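Local coordinates for inositol 2-dehydrogenase (PDB 4HKT), which catalyses the NAD+-dependent oxidation of myo-inositol to scyllo-inosose, also called 2-keto-myo-inositol, the first step of myo-inositol breakdown, at residues B[123-136]-B[238-251]. Sequence-based numbering, arbitrary orientation.
Sequences RRFDPHFMAVRKAI and QRIEVHGSKGAVAA. With EDO (1,2-ethanediol), chain S; EDO (1,2-ethanediol), chain C.
With CG anti to the carbonyl carbon (chi1 -61°) and the chain extended from CG to NE, Arg123 presents one face of its guanidinium to OE1 of Gln238, whose own chain bends at chi2 to meet it. The contact packs helix 127-136 onto the hairpin of strands 238-244 and 248-251, an alpha-on-beta layer at the end of the mixed sheet within this chain, in the C-terminal domain of this Gfo/Idh/MocA enzyme. Gln238 OE1 sits over the centre of the guanidinium, 3.0 Å from Arg123 CZ, and the two planes stand 89° apart; the N-H groups lie near the guanidinium plane and are poorly angled for a hydrogen bond to this oxygen, which is instead hydrogen-bonded to Tyr280 OH. A water bridges the two side chains, accepting from Arg123 NH2 and Gln238 NE2. A leucine here, without the guanidinium, would probably leave the water short of a donor and Gln238 OE1 without the flat cationic group it rests on.

Farther along, the helix turns an apolar face to the hairpin. The Phe129 ring meets Ile240 obliquely, CD1 lying 3.4 Å from Ile240 CD1, while Ala251 CB and Gln238 O approach its rim. Val132 spans both strands: its CG1 rests 3.9 Å from Val249 CG1, and CG2 reaches Ala251 CB at 3.8 Å and Ile240 CD1 at 3.9 Å. One turn on, Ile136 CD1 packs against Val242 CG2 (3.9 Å).

Strand 248-251 also pairs antiparallel with a strand of the second subunit, continuing the sheet across the interface, and Ile259 of that subunit packs on Val132. At the helix start Asp126 is the N-cap: its OD2 accepts from Phe129 N at 3.0 Å, met on the anti side and 29° out of the carboxylate plane.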
loop_
_atom_site.group_PDB
_atom_site.type_symbol
_atom_site.label_atom_id
_atom_site.label_comp_id
_atom_site.label_asym_id
_atom_site.label_seq_id
_atom_site.Cartn_x
_atom_site.Cartn_y
_atom_site.Cartn_z
ATOM N N ARG B 123 16.512 13.431 -12.473
ATOM C CA ARG B 123 16.046 12.257 -11.757
ATOM C C ARG B 123 17.087 11.702 -10.828
ATOM O O ARG B 123 16.749 11.111 -9.817
ATOM C CB ARG B 123 15.486 11.197 -12.708
ATOM C CG ARG B 123 14.302 11.730 -13.475
ATOM C CD ARG B 123 13.757 10.706 -14.449
ATOM N NE ARG B 123 12.920 11.367 -15.443
ATOM C CZ ARG B 123 12.338 10.757 -16.476
ATOM N NH1 ARG B 123 12.510 9.450 -16.671
ATOM N NH2 ARG B 123 11.577 11.452 -17.324
ATOM N N ARG B 124 18.345 11.940 -11.115
ATOM C CA ARG B 124 19.384 11.528 -10.210
ATOM C C ARG B 124 19.350 12.277 -8.839
ATOM O O ARG B 124 20.024 11.843 -7.913
ATOM C CB ARG B 124 20.740 11.758 -10.833
ATOM C CG ARG B 124 21.124 10.866 -11.980
ATOM C CD ARG B 124 22.562 11.132 -12.289
ATOM N NE ARG B 124 23.004 10.319 -13.390
ATOM C CZ ARG B 124 24.195 9.763 -13.464
ATOM N NH1 ARG B 124 25.108 9.945 -12.490
ATOM N NH2 ARG B 124 24.488 9.030 -14.529
ATOM N N PHE B 125 18.616 13.399 -8.756
ATOM C CA PHE B 125 18.532 14.235 -7.540
ATOM C C PHE B 125 17.189 14.115 -6.812
ATOM O O PHE B 125 16.956 14.780 -5.790
ATOM C CB PHE B 125 18.829 15.707 -7.903
ATOM C CG PHE B 125 20.212 15.921 -8.395
ATOM C CD1 PHE B 125 21.267 15.893 -7.520
ATOM C CD2 PHE B 125 20.473 16.098 -9.749
ATOM C CE1 PHE B 125 22.571 16.067 -7.966
ATOM C CE2 PHE B 125 21.762 16.286 -10.195
ATOM C CZ PHE B 125 22.822 16.257 -9.306
ATOM N N ASP B 126 16.290 13.283 -7.347
ATOM C CA ASP B 126 15.015 12.995 -6.693
ATOM C C ASP B 126 15.273 12.295 -5.351
ATOM O O ASP B 126 16.071 11.337 -5.302
ATOM C CB ASP B 126 14.158 12.079 -7.575
ATOM C CG ASP B 126 12.846 11.758 -6.942
ATOM O OD1 ASP B 126 12.073 12.734 -6.652
ATOM O OD2 ASP B 126 12.622 10.554 -6.639
ATOM N N PRO B 127 14.600 12.740 -4.264
ATOM C CA PRO B 127 14.915 12.107 -2.967
ATOM C C PRO B 127 14.615 10.610 -2.930
ATOM O O PRO B 127 15.359 9.860 -2.312
ATOM C CB PRO B 127 14.030 12.851 -1.962
ATOM C CG PRO B 127 13.564 14.072 -2.651
ATOM C CD PRO B 127 13.563 13.772 -4.134
ATOM N N HIS B 128 13.583 10.174 -3.645
ATOM C CA HIS B 128 13.209 8.754 -3.670
ATOM C C HIS B 128 14.176 7.924 -4.475
ATOM O O HIS B 128 14.667 6.883 -4.016
ATOM C CB HIS B 128 11.765 8.614 -4.180
ATOM C CG HIS B 128 10.884 9.689 -3.649
ATOM N ND1 HIS B 128 10.417 9.675 -2.356
ATOM C CD2 HIS B 128 10.492 10.871 -4.178
ATOM C CE1 HIS B 128 9.713 10.768 -2.131
ATOM N NE2 HIS B 128 9.773 11.528 -3.211
ATOM N N PHE B 129 14.510 8.395 -5.675
ATOM C CA PHE B 129 15.492 7.680 -6.464
ATOM C C PHE B 129 16.886 7.680 -5.840
ATOM O O PHE B 129 17.611 6.677 -5.937
ATOM C CB PHE B 129 15.537 8.200 -7.890
ATOM C CG PHE B 129 14.233 8.110 -8.636
ATOM C CD1 PHE B 129 13.268 7.156 -8.330
ATOM C CD2 PHE B 129 13.978 8.984 -9.672
ATOM C CE1 PHE B 129 12.083 7.104 -9.022
ATOM C CE2 PHE B 129 12.809 8.906 -10.405
ATOM C CZ PHE B 129 11.864 7.951 -10.086
HETATM N N MSE B 130 17.251 8.773 -5.166
HETATM C CA MSE B 130 18.575 8.860 -4.495
HETATM C C MSE B 130 18.665 7.844 -3.397
HETATM O O MSE B 130 19.707 7.195 -3.211
HETATM C CB MSE B 130 18.836 10.249 -3.890
HETATM C CG MSE B 130 19.356 11.234 -4.903
HETATM SE SE MSE B 130 19.661 13.014 -4.064
HETATM C CE MSE B 130 21.141 12.521 -2.850
ATOM N N ALA B 131 17.580 7.689 -2.657
ATOM C CA ALA B 131 17.519 6.720 -1.569
ATOM C C ALA B 131 17.573 5.269 -2.090
ATOM O O ALA B 131 18.105 4.375 -1.426
ATOM C CB ALA B 131 16.270 6.952 -0.719
ATOM N N VAL B 132 17.068 5.030 -3.305
ATOM C CA VAL B 132 17.239 3.710 -3.915
ATOM C C VAL B 132 18.717 3.474 -4.127
ATOM O O VAL B 132 19.261 2.454 -3.710
ATOM C CB VAL B 132 16.443 3.577 -5.224
ATOM C CG1 VAL B 132 16.852 2.299 -5.953
ATOM C CG2 VAL B 132 14.947 3.610 -4.991
ATOM N N ARG B 133 19.388 4.437 -4.754
ATOM C CA ARG B 133 20.803 4.306 -5.018
ATOM C C ARG B 133 21.661 4.143 -3.713
ATOM O O ARG B 133 22.584 3.312 -3.656
ATOM C CB ARG B 133 21.262 5.504 -5.827
ATOM C CG ARG B 133 22.749 5.575 -6.037
ATOM C CD ARG B 133 23.180 4.552 -7.062
ATOM N NE ARG B 133 24.278 3.735 -6.595
ATOM C CZ ARG B 133 24.618 2.541 -7.105
ATOM N NH1 ARG B 133 23.983 2.017 -8.156
ATOM N NH2 ARG B 133 25.629 1.872 -6.567
ATOM N N LYS B 134 21.342 4.937 -2.703
ATOM C CA LYS B 134 21.993 4.853 -1.386
ATOM C C LYS B 134 21.817 3.462 -0.738
ATOM O O LYS B 134 22.746 2.888 -0.144
ATOM C CB LYS B 134 21.452 5.970 -0.475
ATOM C CG LYS B 134 21.970 5.901 0.963
ATOM C CD LYS B 134 21.728 7.192 1.762
ATOM C CE LYS B 134 22.886 7.451 2.737
ATOM N NZ LYS B 134 23.070 6.302 3.677
ATOM N N ALA B 135 20.625 2.899 -0.860
ATOM C CA ALA B 135 20.383 1.556 -0.359
ATOM C C ALA B 135 21.272 0.562 -1.066
ATOM O O ALA B 135 21.831 -0.338 -0.416
ATOM C CB ALA B 135 18.917 1.181 -0.488
ATOM N N ILE B 136 21.444 0.728 -2.388
ATOM C CA ILE B 136 22.330 -0.131 -3.145
ATOM C C ILE B 136 23.801 0.070 -2.734
ATOM O O ILE B 136 24.537 -0.890 -2.522
ATOM C CB ILE B 136 22.205 0.103 -4.688
ATOM C CG1 ILE B 136 20.783 -0.215 -5.184
ATOM C CG2 ILE B 136 23.222 -0.774 -5.376
ATOM C CD1 ILE B 136 20.462 0.275 -6.594
ATOM N N GLN B 238 6.600 7.049 -13.026
ATOM C CA GLN B 238 8.039 7.110 -12.906
ATOM C C GLN B 238 8.466 6.105 -11.857
ATOM O O GLN B 238 8.592 6.436 -10.681
ATOM C CB GLN B 238 8.513 8.520 -12.465
ATOM C CG GLN B 238 8.155 9.674 -13.393
ATOM C CD GLN B 238 9.095 9.750 -14.552
ATOM O OE1 GLN B 238 10.165 10.348 -14.457
ATOM N NE2 GLN B 238 8.703 9.164 -15.671
ATOM N N ARG B 239 8.684 4.862 -12.273
ATOM C CA ARG B 239 9.083 3.808 -11.338
ATOM C C ARG B 239 10.439 3.236 -11.644
ATOM O O ARG B 239 10.842 3.151 -12.793
ATOM C CB ARG B 239 8.076 2.694 -11.363
ATOM C CG ARG B 239 6.826 3.030 -10.580
ATOM C CD ARG B 239 5.842 1.907 -10.808
ATOM N NE ARG B 239 5.154 2.027 -12.081
ATOM C CZ ARG B 239 4.672 1.000 -12.789
ATOM N NH1 ARG B 239 4.861 -0.243 -12.394
ATOM N NH2 ARG B 239 4.005 1.220 -13.917
ATOM N N ILE B 240 11.152 2.854 -10.594
ATOM C CA ILE B 240 12.393 2.127 -10.749
ATOM C C ILE B 240 12.384 0.992 -9.729
ATOM O O ILE B 240 11.800 1.089 -8.626
ATOM C CB ILE B 240 13.644 2.992 -10.570
ATOM C CG1 ILE B 240 13.681 3.614 -9.146
ATOM C CG2 ILE B 240 13.702 4.087 -11.627
ATOM C CD1 ILE B 240 15.017 4.244 -8.803
ATOM N N GLU B 241 13.041 -0.071 -10.120
ATOM C CA GLU B 241 13.155 -1.264 -9.296
ATOM C C GLU B 241 14.476 -1.932 -9.571
ATOM O O GLU B 241 14.914 -2.011 -10.747
ATOM C CB GLU B 241 11.988 -2.207 -9.578
ATOM C CG GLU B 241 12.079 -3.453 -8.696
ATOM C CD GLU B 241 11.051 -4.531 -8.998
ATOM O OE1 GLU B 241 10.263 -4.399 -9.947
ATOM O OE2 GLU B 241 11.047 -5.528 -8.234
ATOM N N VAL B 242 15.129 -2.431 -8.512
ATOM C CA VAL B 242 16.413 -3.073 -8.642
ATOM C C VAL B 242 16.436 -4.370 -7.809
ATOM O O VAL B 242 16.273 -4.344 -6.566
ATOM C CB VAL B 242 17.564 -2.164 -8.197
ATOM C CG1 VAL B 242 18.887 -2.866 -8.457
ATOM C CG2 VAL B 242 17.514 -0.829 -8.913
ATOM N N HIS B 243 16.569 -5.480 -8.514
ATOM C CA HIS B 243 16.657 -6.788 -7.895
ATOM C C HIS B 243 18.137 -7.097 -7.783
ATOM O O HIS B 243 18.861 -6.925 -8.745
ATOM C CB HIS B 243 15.948 -7.825 -8.735
ATOM C CG HIS B 243 16.067 -9.225 -8.216
ATOM N ND1 HIS B 243 15.525 -9.626 -7.015
ATOM C CD2 HIS B 243 16.653 -10.324 -8.748
ATOM C CE1 HIS B 243 15.786 -10.899 -6.821
ATOM N NE2 HIS B 243 16.449 -11.355 -7.869
ATOM N N GLY B 244 18.554 -7.511 -6.587
ATOM C CA GLY B 244 19.948 -7.862 -6.276
ATOM C C GLY B 244 20.043 -9.196 -5.562
ATOM O O GLY B 244 19.008 -9.855 -5.312
ATOM N N SER B 245 21.274 -9.615 -5.238
ATOM C CA SER B 245 21.513 -10.968 -4.692
ATOM C C SER B 245 20.865 -11.159 -3.323
ATOM O O SER B 245 20.409 -12.260 -2.973
ATOM C CB SER B 245 23.043 -11.290 -4.639
ATOM O OG SER B 245 23.758 -10.288 -3.930
ATOM N N LYS B 246 20.771 -10.074 -2.556
ATOM C CA LYS B 246 20.276 -10.136 -1.189
ATOM C C LYS B 246 18.870 -9.582 -0.979
ATOM O O LYS B 246 18.283 -9.703 0.120
ATOM C CB LYS B 246 21.223 -9.361 -0.281
ATOM C CG LYS B 246 22.551 -10.062 -0.007
ATOM C CD LYS B 246 23.326 -9.158 0.973
ATOM C CE LYS B 246 24.589 -9.796 1.490
ATOM N NZ LYS B 246 25.467 -10.179 0.375
ATOM N N GLY B 247 18.339 -8.912 -1.998
ATOM C CA GLY B 247 16.991 -8.433 -1.932
ATOM C C GLY B 247 16.642 -7.529 -3.097
ATOM O O GLY B 247 17.362 -7.514 -4.072
ATOM N N ALA B 248 15.571 -6.760 -2.969
ATOM C CA ALA B 248 15.175 -5.824 -4.001
ATOM C C ALA B 248 14.836 -4.495 -3.365
ATOM O O ALA B 248 14.469 -4.432 -2.193
ATOM C CB ALA B 248 13.987 -6.347 -4.838
ATOM N N VAL B 249 14.967 -3.436 -4.152
ATOM C CA VAL B 249 14.613 -2.095 -3.731
ATOM C C VAL B 249 13.882 -1.385 -4.876
ATOM O O VAL B 249 14.244 -1.536 -6.060
ATOM C CB VAL B 249 15.834 -1.295 -3.260
ATOM C CG1 VAL B 249 16.903 -1.206 -4.323
ATOM C CG2 VAL B 249 15.419 0.096 -2.775
ATOM N N ALA B 250 12.849 -0.644 -4.524
ATOM C CA ALA B 250 12.005 0.042 -5.507
ATOM C C ALA B 250 11.588 1.399 -4.954
ATOM O O ALA B 250 11.539 1.573 -3.731
ATOM C CB ALA B 250 10.793 -0.798 -5.854
ATOM N N ALA B 251 11.353 2.362 -5.854
ATOM C CA ALA B 251 10.708 3.601 -5.490
ATOM C C ALA B 251 9.362 3.593 -6.168
ATOM O O ALA B 251 9.267 3.399 -7.385
ATOM C CB ALA B 251 11.495 4.802 -5.930
HETATM C C1 EDO S . 27.308 6.071 -12.330
HETATM O O1 EDO S . 26.582 6.800 -11.331
HETATM C C2 EDO S . 26.833 6.458 -13.741
HETATM O O2 EDO S . 26.801 7.893 -13.912
HETATM C C1 EDO C . 10.234 -3.781 -3.184
HETATM O O1 EDO C . 8.843 -3.547 -3.454
HETATM C C2 EDO C . 10.949 -4.222 -4.464
HETATM O O2 EDO C . 10.548 -5.543 -4.858
HETATM O O HOH W 1 9.386 10.073 -18.691
#